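Local coordinates for flavoprotein (Thermotoga maritima, PDB 5V8S) that probably transfers electrons as an FMN-dependent oxidoreductase of the flavo-diiron family, pairing a metallo-beta-lactamase-like domain that holds a mu-oxo-diiron centre with a flavodoxin-like domain, at residues Arg201-Pro204 against His205-Lys208; Trp44-Pro47 against Glu48-Tyr52; Val57-Gly61 against Ala62-Ile66; Thr170-Gly174 against Ile175-Cys179. The protein carries 1 engineered substitution. One frame throughout, in Å; residues are numbered along the deposited sequence.

Interaction 1: Arg201-Pro204 against His205-Lys208; sequences RYLP and HVTK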
loop_
_atom_site.group_PDB
_atom_site.type_symbol
_atom_site.label_atom_id
_atom_site.label_comp_id
_atom_site.label_asym_id
_atom_site.label_seq_id
_atom_site.Cartn_x
_atom_site.Cartn_y
_atom_site.Cartn_z
ATOM N N ARG A 201 7.238 17.885 -20.810
ATOM C CA ARG A 201 7.029 16.523 -20.341
ATOM C C ARG A 201 7.668 16.298 -18.979
ATOM O O ARG A 201 7.216 15.440 -18.228
ATOM C CB ARG A 201 7.612 15.583 -21.391
ATOM C CG ARG A 201 7.757 14.171 -21.045
ATOM C CD ARG A 201 8.360 13.394 -22.231
ATOM N NE ARG A 201 8.398 14.162 -23.485
ATOM C CZ ARG A 201 9.458 14.245 -24.286
ATOM N NH1 ARG A 201 10.587 13.590 -24.000
ATOM N NH2 ARG A 201 9.382 14.979 -25.388
ATOM N N TYR A 202 8.749 17.024 -18.670
ATOM C CA TYR A 202 9.523 16.800 -17.453
ATOM C C TYR A 202 8.844 17.383 -16.215
ATOM O O TYR A 202 8.902 16.783 -15.138
ATOM C CB TYR A 202 10.919 17.398 -17.649
ATOM C CG TYR A 202 11.826 17.342 -16.437
ATOM C CD1 TYR A 202 12.170 16.133 -15.845
ATOM C CD2 TYR A 202 12.387 18.506 -15.906
ATOM C CE1 TYR A 202 13.009 16.079 -14.760
ATOM C CE2 TYR A 202 13.244 18.458 -14.803
ATOM C CZ TYR A 202 13.537 17.233 -14.233
ATOM O OH TYR A 202 14.394 17.176 -13.153
ATOM N N LEU A 203 8.214 18.546 -16.325
ATOM C CA LEU A 203 7.766 19.239 -15.118
ATOM C C LEU A 203 6.789 18.429 -14.267
ATOM O O LEU A 203 6.890 18.495 -13.028
ATOM C CB LEU A 203 7.254 20.644 -15.461
ATOM C CG LEU A 203 8.387 21.645 -15.747
ATOM C CD1 LEU A 203 7.817 22.910 -16.351
ATOM C CD2 LEU A 203 9.152 21.968 -14.491
ATOM N N PRO A 204 5.848 17.670 -14.821
ATOM C CA PRO A 204 4.999 16.843 -13.948
ATOM C C PRO A 204 5.794 15.838 -13.131
ATOM O O PRO A 204 5.402 15.509 -12.006
ATOM C CB PRO A 204 4.030 16.169 -14.926
ATOM C CG PRO A 204 4.001 17.098 -16.108
ATOM C CD PRO A 204 5.385 17.660 -16.220
ATOM N N HIS A 205 6.916 15.346 -13.663
ATOM C CA HIS A 205 7.786 14.472 -12.882
ATOM C C HIS A 205 8.569 15.237 -11.818
ATOM O O HIS A 205 8.981 14.631 -10.819
ATOM C CB HIS A 205 8.718 13.687 -13.797
ATOM C CG HIS A 205 7.992 12.808 -14.770
ATOM N ND1 HIS A 205 7.588 11.528 -14.456
ATOM C CD2 HIS A 205 7.572 13.039 -16.038
ATOM C CE1 HIS A 205 6.945 11.010 -15.492
ATOM N NE2 HIS A 205 6.921 11.908 -16.464
ATOM N N VAL A 206 8.780 16.542 -12.015
ATOM C CA VAL A 206 9.305 17.386 -10.945
ATOM C C VAL A 206 8.271 17.521 -9.841
ATOM O O VAL A 206 8.587 17.371 -8.660
ATOM C CB VAL A 206 9.722 18.760 -11.500
ATOM C CG1 VAL A 206 10.146 19.687 -10.359
ATOM C CG2 VAL A 206 10.836 18.584 -12.504
ATOM N N THR A 207 7.007 17.754 -10.207
ATOM C CA THR A 207 5.968 17.847 -9.189
ATOM C C THR A 207 5.894 16.560 -8.377
ATOM O O THR A 207 5.779 16.596 -7.147
ATOM C CB THR A 207 4.621 18.121 -9.846
ATOM O OG1 THR A 207 4.723 19.357 -10.560
ATOM C CG2 THR A 207 3.535 18.239 -8.785
ATOM N N LYS A 208 5.946 15.415 -9.057
ATOM C CA LYS A 208 5.903 14.129 -8.366
ATOM C C LYS A 208 7.046 13.997 -7.365
ATOM O O LYS A 208 6.843 13.523 -6.242
ATOM C CB LYS A 208 5.965 13.016 -9.408
ATOM C CG LYS A 208 5.725 11.614 -8.882
ATOM C CD LYS A 208 5.823 10.641 -10.064
ATOM C CE LYS A 208 5.721 9.193 -9.690
ATOM N NZ LYS A 208 5.808 8.329 -10.912
#

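Interaction 2: Trp44-Pro47 against Glu48-Tyr52; sequences WEIP and EGISY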
loop_
_atom_site.group_PDB
_atom_site.type_symbol
_atom_site.label_atom_id
_atom_site.label_comp_id
_atom_site.label_asym_id
_atom_site.label_seq_id
_atom_site.Cartn_x
_atom_site.Cartn_y
_atom_site.Cartn_z
ATOM N N TRP A 44 8.009 5.106 -3.240
ATOM C CA TRP A 44 7.347 5.881 -4.295
ATOM C C TRP A 44 7.560 5.226 -5.656
ATOM O O TRP A 44 8.686 5.088 -6.127
ATOM C CB TRP A 44 7.813 7.337 -4.302
ATOM C CG TRP A 44 7.792 7.932 -2.952
ATOM C CD1 TRP A 44 8.869 8.411 -2.269
ATOM C CD2 TRP A 44 6.662 8.109 -2.091
ATOM N NE1 TRP A 44 8.483 8.854 -1.032
ATOM C CE2 TRP A 44 7.135 8.672 -0.892
ATOM C CE3 TRP A 44 5.301 7.810 -2.203
ATOM C CZ2 TRP A 44 6.295 8.953 0.191
ATOM C CZ3 TRP A 44 4.456 8.096 -1.121
ATOM C CH2 TRP A 44 4.968 8.659 0.060
ATOM N N GLU A 45 6.467 4.819 -6.283
ATOM C CA GLU A 45 6.523 4.149 -7.580
ATOM C C GLU A 45 7.060 5.088 -8.657
ATOM O O GLU A 45 6.425 6.097 -8.981
ATOM C CB GLU A 45 5.116 3.704 -7.954
ATOM C CG GLU A 45 4.409 2.853 -6.893
ATOM C CD GLU A 45 3.507 3.655 -5.905
ATOM O OE1 GLU A 45 3.783 4.852 -5.613
ATOM O OE2 GLU A 45 2.521 3.061 -5.412
ATOM N N ILE A 46 8.211 4.737 -9.230
ATOM C CA ILE A 46 8.846 5.544 -10.279
ATOM C C ILE A 46 9.253 4.654 -11.448
ATOM O O ILE A 46 10.445 4.437 -11.690
ATOM C CB ILE A 46 10.032 6.383 -9.739
ATOM C CG1 ILE A 46 11.065 5.529 -8.978
ATOM C CG2 ILE A 46 9.510 7.483 -8.852
ATOM C CD1 ILE A 46 12.436 6.278 -8.827
ATOM N N PRO A 47 8.298 4.140 -12.221
ATOM C CA PRO A 47 8.667 3.414 -13.447
ATOM C C PRO A 47 9.507 4.239 -14.412
ATOM O O PRO A 47 10.209 3.659 -15.256
ATOM C CB PRO A 47 7.309 3.039 -14.066
ATOM C CG PRO A 47 6.336 3.969 -13.434
ATOM C CD PRO A 47 6.844 4.269 -12.060
ATOM N N GLU A 48 9.454 5.572 -14.317
ATOM C CA GLU A 48 10.227 6.430 -15.203
ATOM C C GLU A 48 11.683 6.571 -14.782
ATOM O O GLU A 48 12.470 7.162 -15.538
ATOM C CB GLU A 48 9.610 7.823 -15.247
ATOM C CG GLU A 48 9.669 8.602 -13.940
ATOM C CD GLU A 48 8.437 8.441 -13.048
ATOM O OE1 GLU A 48 7.971 7.292 -12.828
ATOM O OE2 GLU A 48 7.926 9.488 -12.579
ATOM N N GLY A 49 12.056 6.097 -13.589
ATOM C CA GLY A 49 13.432 6.179 -13.141
ATOM C C GLY A 49 13.811 7.539 -12.583
ATOM O O GLY A 49 13.020 8.487 -12.499
ATOM N N ILE A 50 15.085 7.626 -12.212
ATOM C CA ILE A 50 15.671 8.832 -11.649
ATOM C C ILE A 50 17.153 8.807 -11.971
ATOM O O ILE A 50 17.771 7.740 -12.037
ATOM C CB ILE A 50 15.413 8.919 -10.129
ATOM C CG1 ILE A 50 15.772 10.311 -9.593
ATOM C CG2 ILE A 50 16.154 7.793 -9.384
ATOM C CD1 ILE A 50 15.535 10.486 -8.084
ATOM N N SER A 51 17.725 9.992 -12.198
ATOM C CA SER A 51 19.163 10.088 -12.399
ATOM C C SER A 51 19.840 10.531 -11.108
ATOM O O SER A 51 19.224 11.142 -10.236
ATOM C CB SER A 51 19.517 11.050 -13.539
ATOM O OG SER A 51 19.416 12.417 -13.152
ATOM N N TYR A 52 21.131 10.218 -11.005
ATOM C CA TYR A 52 22.007 10.767 -9.964
ATOM C C TYR A 52 23.065 11.597 -10.674
ATOM O O TYR A 52 23.764 11.090 -11.566
ATOM C CB TYR A 52 22.653 9.686 -9.068
ATOM C CG TYR A 52 21.638 8.672 -8.616
ATOM C CD1 TYR A 52 20.541 9.060 -7.864
ATOM C CD2 TYR A 52 21.738 7.365 -9.011
ATOM C CE1 TYR A 52 19.548 8.153 -7.498
ATOM C CE2 TYR A 52 20.752 6.425 -8.641
ATOM C CZ TYR A 52 19.654 6.841 -7.888
ATOM O OH TYR A 52 18.634 5.954 -7.527
#

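Interaction 3: Val57-Gly61 against Ala62-Ile66; sequences VKLNG and ANVLI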
loop_
_atom_site.group_PDB
_atom_site.type_symbol
_atom_site.label_atom_id
_atom_site.label_comp_id
_atom_site.label_asym_id
_atom_site.label_seq_id
_atom_site.Cartn_x
_atom_site.Cartn_y
_atom_site.Cartn_z
ATOM N N VAL A 57 34.430 20.420 -10.787
ATOM C CA VAL A 57 34.872 21.762 -11.145
ATOM C C VAL A 57 36.390 21.734 -11.161
ATOM O O VAL A 57 37.014 21.499 -10.126
ATOM C CB VAL A 57 34.360 22.835 -10.164
ATOM C CG1 VAL A 57 34.596 24.231 -10.744
ATOM C CG2 VAL A 57 32.880 22.628 -9.845
ATOM N N LYS A 58 36.987 21.969 -12.328
ATOM C CA LYS A 58 38.435 21.952 -12.474
ATOM C C LYS A 58 38.921 23.389 -12.488
ATOM O O LYS A 58 38.562 24.162 -13.383
ATOM C CB LYS A 58 38.843 21.215 -13.749
ATOM C CG LYS A 58 38.382 19.758 -13.738
ATOM C CD LYS A 58 38.930 18.956 -14.917
ATOM C CE LYS A 58 40.334 18.430 -14.657
ATOM N NZ LYS A 58 40.837 17.586 -15.800
ATOM N N LEU A 59 39.717 23.743 -11.490
ATOM C CA LEU A 59 40.184 25.111 -11.286
ATOM C C LEU A 59 41.708 25.140 -11.249
ATOM O O LEU A 59 42.383 24.110 -11.302
ATOM C CB LEU A 59 39.599 25.665 -9.978
ATOM C CG LEU A 59 38.066 25.617 -9.908
ATOM C CD1 LEU A 59 37.551 25.793 -8.488
ATOM C CD2 LEU A 59 37.476 26.701 -10.827
ATOM N N ASN A 60 42.246 26.351 -11.170
ATOM C CA ASN A 60 43.684 26.551 -11.029
ATOM C C ASN A 60 44.030 26.269 -9.576
ATOM O O ASN A 60 43.731 27.068 -8.688
ATOM C CB ASN A 60 44.056 27.974 -11.430
ATOM C CG ASN A 60 45.515 28.286 -11.201
ATOM O OD1 ASN A 60 46.339 27.402 -10.959
ATOM N ND2 ASN A 60 45.846 29.559 -11.292
ATOM N N GLY A 61 44.630 25.110 -9.327
ATOM C CA GLY A 61 45.055 24.736 -8.000
ATOM C C GLY A 61 44.075 23.866 -7.237
ATOM O O GLY A 61 44.353 23.519 -6.085
ATOM N N ALA A 62 42.949 23.487 -7.834
ATOM C CA ALA A 62 41.967 22.702 -7.112
ATOM C C ALA A 62 41.131 21.924 -8.110
ATOM O O ALA A 62 40.919 22.363 -9.240
ATOM C CB ALA A 62 41.046 23.594 -6.271
ATOM N N ASN A 63 40.661 20.759 -7.680
ATOM C CA ASN A 63 39.654 20.002 -8.410
ATOM C C ASN A 63 38.581 19.635 -7.401
ATOM O O ASN A 63 38.861 18.934 -6.417
ATOM C CB ASN A 63 40.220 18.738 -9.071
ATOM C CG ASN A 63 41.135 19.036 -10.241
ATOM O OD1 ASN A 63 40.755 19.717 -11.196
ATOM N ND2 ASN A 63 42.358 18.521 -10.167
ATOM N N VAL A 64 37.366 20.121 -7.634
ATOM C CA VAL A 64 36.284 20.075 -6.649
ATOM C C VAL A 64 35.194 19.139 -7.161
ATOM O O VAL A 64 34.524 19.435 -8.156
ATOM C CB VAL A 64 35.712 21.471 -6.376
ATOM C CG1 VAL A 64 34.654 21.419 -5.269
ATOM C CG2 VAL A 64 36.831 22.462 -6.045
ATOM N N LEU A 65 35.000 18.022 -6.465
ATOM C CA LEU A 65 33.896 17.107 -6.744
ATOM C C LEU A 65 32.700 17.512 -5.898
ATOM O O LEU A 65 32.846 17.804 -4.709
ATOM C CB LEU A 65 34.296 15.677 -6.398
ATOM C CG LEU A 65 33.195 14.628 -6.516
ATOM C CD1 LEU A 65 32.784 14.452 -7.965
ATOM C CD2 LEU A 65 33.702 13.320 -5.922
ATOM N N ILE A 66 31.519 17.551 -6.518
ATOM C CA ILE A 66 30.303 17.988 -5.837
ATOM C C ILE A 66 29.293 16.854 -5.925
ATOM O O ILE A 66 28.829 16.501 -7.015
ATOM C CB ILE A 66 29.753 19.307 -6.405
ATOM C CG1 ILE A 66 30.849 20.382 -6.276
ATOM C CG2 ILE A 66 28.468 19.731 -5.656
ATOM C CD1 ILE A 66 30.429 21.750 -6.738
HETATM O O HOH W 1 42.462 21.567 -12.312
#

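Interaction 4: Thr170-Gly174 against Ile175-Cys179; sequences TYLDG and ILFSC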
loop_
_atom_site.group_PDB
_atom_site.type_symbol
_atom_site.label_atom_id
_atom_site.label_comp_id
_atom_site.label_asym_id
_atom_site.label_seq_id
_atom_site.Cartn_x
_atom_site.Cartn_y
_atom_site.Cartn_z
ATOM N N THR A 170 25.295 25.119 -2.852
ATOM C CA THR A 170 26.593 25.729 -3.109
ATOM C C THR A 170 26.457 26.675 -4.297
ATOM O O THR A 170 25.994 26.274 -5.368
ATOM C CB THR A 170 27.633 24.646 -3.412
ATOM O OG1 THR A 170 27.803 23.805 -2.266
ATOM C CG2 THR A 170 28.988 25.242 -3.767
ATOM N N TYR A 171 26.848 27.925 -4.096
ATOM C CA TYR A 171 26.722 28.985 -5.096
ATOM C C TYR A 171 28.110 29.385 -5.569
ATOM O O TYR A 171 28.946 29.781 -4.760
ATOM C CB TYR A 171 26.036 30.180 -4.453
ATOM C CG TYR A 171 25.848 31.373 -5.352
ATOM C CD1 TYR A 171 24.800 31.411 -6.254
ATOM C CD2 TYR A 171 26.699 32.479 -5.288
ATOM C CE1 TYR A 171 24.595 32.503 -7.074
ATOM C CE2 TYR A 171 26.507 33.578 -6.119
ATOM C CZ TYR A 171 25.457 33.587 -7.011
ATOM O OH TYR A 171 25.254 34.685 -7.829
ATOM N N LEU A 172 28.347 29.285 -6.873
ATOM C CA LEU A 172 29.639 29.584 -7.488
ATOM C C LEU A 172 29.401 30.569 -8.629
ATOM O O LEU A 172 29.093 30.149 -9.747
ATOM C CB LEU A 172 30.257 28.300 -8.018
ATOM C CG LEU A 172 31.584 28.482 -8.748
ATOM C CD1 LEU A 172 32.651 29.066 -7.834
ATOM C CD2 LEU A 172 32.019 27.158 -9.345
ATOM N N ASP A 173 29.526 31.862 -8.350
ATOM C CA ASP A 173 29.423 32.909 -9.379
ATOM C C ASP A 173 28.177 32.758 -10.256
ATOM O O ASP A 173 28.238 32.851 -11.485
ATOM C CB ASP A 173 30.674 32.938 -10.254
ATOM C CG ASP A 173 31.905 33.403 -9.515
ATOM O OD1 ASP A 173 31.788 34.052 -8.454
ATOM O OD2 ASP A 173 33.004 33.122 -10.022
ATOM N N GLY A 174 27.036 32.537 -9.623
ATOM C CA GLY A 174 25.782 32.460 -10.344
ATOM C C GLY A 174 25.327 31.052 -10.640
ATOM O O GLY A 174 24.162 30.846 -11.013
ATOM N N ILE A 175 26.205 30.069 -10.473
ATOM C CA ILE A 175 25.871 28.671 -10.718
ATOM C C ILE A 175 25.544 28.031 -9.380
ATOM O O ILE A 175 26.368 28.055 -8.464
ATOM C CB ILE A 175 27.035 27.949 -11.406
ATOM C CG1 ILE A 175 27.342 28.636 -12.741
ATOM C CG2 ILE A 175 26.725 26.462 -11.585
ATOM C CD1 ILE A 175 28.576 28.103 -13.431
ATOM N N LEU A 176 24.353 27.447 -9.256
ATOM C CA LEU A 176 23.908 26.866 -7.995
ATOM C C LEU A 176 23.914 25.344 -8.112
ATOM O O LEU A 176 23.194 24.775 -8.942
ATOM C CB LEU A 176 22.500 27.367 -7.655
ATOM C CG LEU A 176 22.043 27.107 -6.217
ATOM C CD1 LEU A 176 22.743 28.063 -5.265
ATOM C CD2 LEU A 176 20.543 27.245 -6.095
ATOM N N PHE A 177 24.737 24.692 -7.293
ATOM C CA PHE A 177 24.743 23.238 -7.164
ATOM C C PHE A 177 23.817 22.917 -5.999
ATOM O O PHE A 177 24.133 23.219 -4.845
ATOM C CB PHE A 177 26.159 22.727 -6.890
ATOM C CG PHE A 177 27.157 23.072 -7.962
ATOM C CD1 PHE A 177 27.878 24.256 -7.904
ATOM C CD2 PHE A 177 27.411 22.191 -9.003
ATOM C CE1 PHE A 177 28.827 24.561 -8.885
ATOM C CE2 PHE A 177 28.365 22.483 -9.976
ATOM C CZ PHE A 177 29.068 23.668 -9.917
ATOM N N SER A 178 22.645 22.363 -6.301
ATOM C CA SER A 178 21.553 22.374 -5.348
ATOM C C SER A 178 21.120 20.997 -4.874
ATOM O O SER A 178 20.205 20.913 -4.055
ATOM C CB SER A 178 20.348 23.098 -5.959
ATOM O OG SER A 178 20.011 22.533 -7.204
ATOM N N CYS A 179 21.728 19.924 -5.377
ATOM C CA CYS A 179 21.397 18.558 -4.978
ATOM C C CYS A 179 19.891 18.279 -5.079
ATOM O O CYS A 179 19.341 18.394 -6.165
ATOM C CB CYS A 179 21.990 18.204 -3.615
ATOM S SG CYS A 179 22.167 16.421 -3.421
#

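Interaction 1: Arg201-Pro204 against His205-Lys208
Tyr202 and Val206, one turn apart on helix 196-214, meet by a CH-pi contact. Methyl CG2 of Val206 stands over one face of the phenol ring, 3.6 Å from its centroid and displaced toward the rim, where it approaches Tyr202 CE2 to 3.3 Å. With CG anti to the backbone N and beside the carbonyl carbon (chi1 176°), Tyr202 leans its ring forward to the next turn; its hydroxyl hydrogen-bonds with Leu242 N. Tyrosine at i offers a flat face, and valine at i+4 a methyl branch close to the backbone that can rest on it.

The backbone carbonyls are satisfied in sequence. Tyr202 O accepts the N-H of Val206 at 3.1 Å and a weak, bent bond from His205 N. Leu203 O takes the N-H of Thr207 at 2.9 Å, and Pro204 O that of Lys208 at 3.0 Å. The imidazole of His205 brings CD2 to 3.3 Å from Arg201 O, in the ring plane, while its ND1 is hydrogen-bonded to Glu48 OE2.

Two further polar ends are satisfied by other parts of the fold: Thr207 OG1 bonds to His254 of helix 248-260, and the extended Lys208 carries its amine to salt bridges with Glu48 and Glu312 and a hydrogen bond to Glu45 O. Pro204 lacks an N-H for the preceding turn, so the helix kinks there; full i to i+4 bonding then resumes, as in an alpha-helix with an internal proline.

Interaction 2: Trp44-Pro47 against Glu48-Tyr52
Glu48 folds back over the residues just before it, laying OE1 beside the CA of Ile46 at 3.2 Å and beside CD of Pro47 at 3.3 Å, while the stem of the side chain crosses the proline ring obliquely. The fold comes from two torsions: CG sits between the backbone N and the carbonyl carbon (chi1 66°), and the chain then bends again at chi2 (-92°). Since Pro47 N carries no hydrogen, the nearness of OE1 to it is a packing contact.

One backbone hydrogen bond closes the turn. Gly49 N donates to Ile46 O at 3.0 Å, with a nearly straight N-H but with the donor standing well above the carbonyl plane. It closes a type I beta turn from Ile46 to Gly49. Proline suits the second position because its ring already fixes phi near the required value, and Gly49, just after the corner, adopts a positive phi that glycine accepts readily.

The apolar contact across the turn joins the isoleucines that flank it: CD1 of Ile46 reaches CG2 of Ile50 at 4.1 Å. Phe40 touches both, and Ile50 also packs on His240, a ligand-pocket residue of the diiron centre.

Polar bonds tie the turn to its surroundings, Glu45 OE2 accepting from Ile310 N and Glu48 OE2 turning to the basic side chains of helix 196-214. With two cationic or potentially cationic partners at that one oxygen, the carboxylate is probably held ionised, and the folded turn is thereby fastened to the helix.

Interaction 3: Val57-Gly61 against Ala62-Ile66
Val57 and Val64 face each other as an antiparallel hydrogen-bonded pair, joined by two nearly straight bonds: Val57 N to Val64 O at 2.8 Å and Val64 N to Val57 O at 2.9 Å. Nearer the loop, Leu59 N donates to Ala62 O at 2.9 Å. Gly61 suits the tip because at its backbone angles a CB would press against the carbonyl O of Asn60.

Apolar side chains fill the face of Val57, Leu59, Ala62, Val64 and Ile66. Diagonal contacts knit it together: Leu59 CD1 meets Val64 CG2 at 4.2 Å, and Val57 CG2 meets Ile66 CD1 at 4.1 Å. Branching at CB in Val57, Val64 and Ile66 favours the extended backbone.

Polar groups occupy the face of Lys58 and Asn63. With CG turned beside its backbone N (chi1 -70°), Asn63 rests OD1 against the lysine methylenes, 3.5 Å from Lys58 CG. A water donates to Asn63 OD1 at 2.8 Å and to Leu59 O at 2.7 Å.

The chemistry thus implies a two-sided hairpin: apolar on the valine face, while on the other a water links the strands and the amine of Lys58 and ND2 of Asn63 anchor them to the carbonyls of Ile84 and Glu89.

Interaction 4: Thr170-Gly174 against Ile175-Cys179
The phenyl ring of Phe177 presents its edge to the neighbouring strand: CE1 lies 4.1 Å from Leu172 CB, near the ring plane, and Thr170 O also sits at this rim, 3.7 Å from CD1. Phe177 CG lies beside its own backbone N (chi1 -60°) and Leu172 CG anti to its N (chi1 177°), which sets the two side chains side by side, pointing the same way; Tyr55 meets the phenyl ring edge-to-face. At the edge of the Tyr171 ring lies Leu176 CD1, which is 4.0 Å from Tyr171 CB; the two side chains cross at about a right angle. Tyrosine suits this partly exposed place, since its hydroxyl is hydrogen-bonded to Lys232 O while its CB and ring edge pack on leucine.

The frame for these contacts is a beta hairpin, strands 168-172 and 175-179 closed by a type I' turn from Leu172 to Ile175, in a mixed sheet of the metallo-beta-lactamase-like part. Asp173 and Gly174 occupy the turn's corners, both with positive phi, and glycine fits the second because its backbone would press a side chain against the preceding carbonyl.

Thr170 and Phe177 exchange bonds, Thr170 N to Phe177 O at 3.0 Å and Phe177 N to Thr170 O at 2.8 Å. Leu172 and Ile175 do the same: Leu172 N to Ile175 O is 2.8 Å, whereas Ile175 N approaches Leu172 O from well above the carbonyl plane. Threonine, beta-branched and polar, packs its side chain on Phe154 and Phe156, and its OG1 hydrogen-bonds Asn96 OD1.

How the interactions relate
Interactions 1 and 2 are bound by charge: the glutamate of the turn answers the basic side chains of the helix, so a partly exposed loop is pinned to helix 196-214. Interactions 3 and 4 meet through apolar side chains instead. Ile66 CD1 packs on Phe177 CG at 3.7 Å, and Val57 touches both Phe177 and Leu172, joining the apolar faces of hairpins that belong to two different sheets. Interaction 4 is the more buried of these, interaction 3 lying farther from the chain's centre with one polar face. Strand 50-59 is shared by interactions 2 and 3, whose centres are about 30 Å apart, Ile50 being nearer the diiron centre.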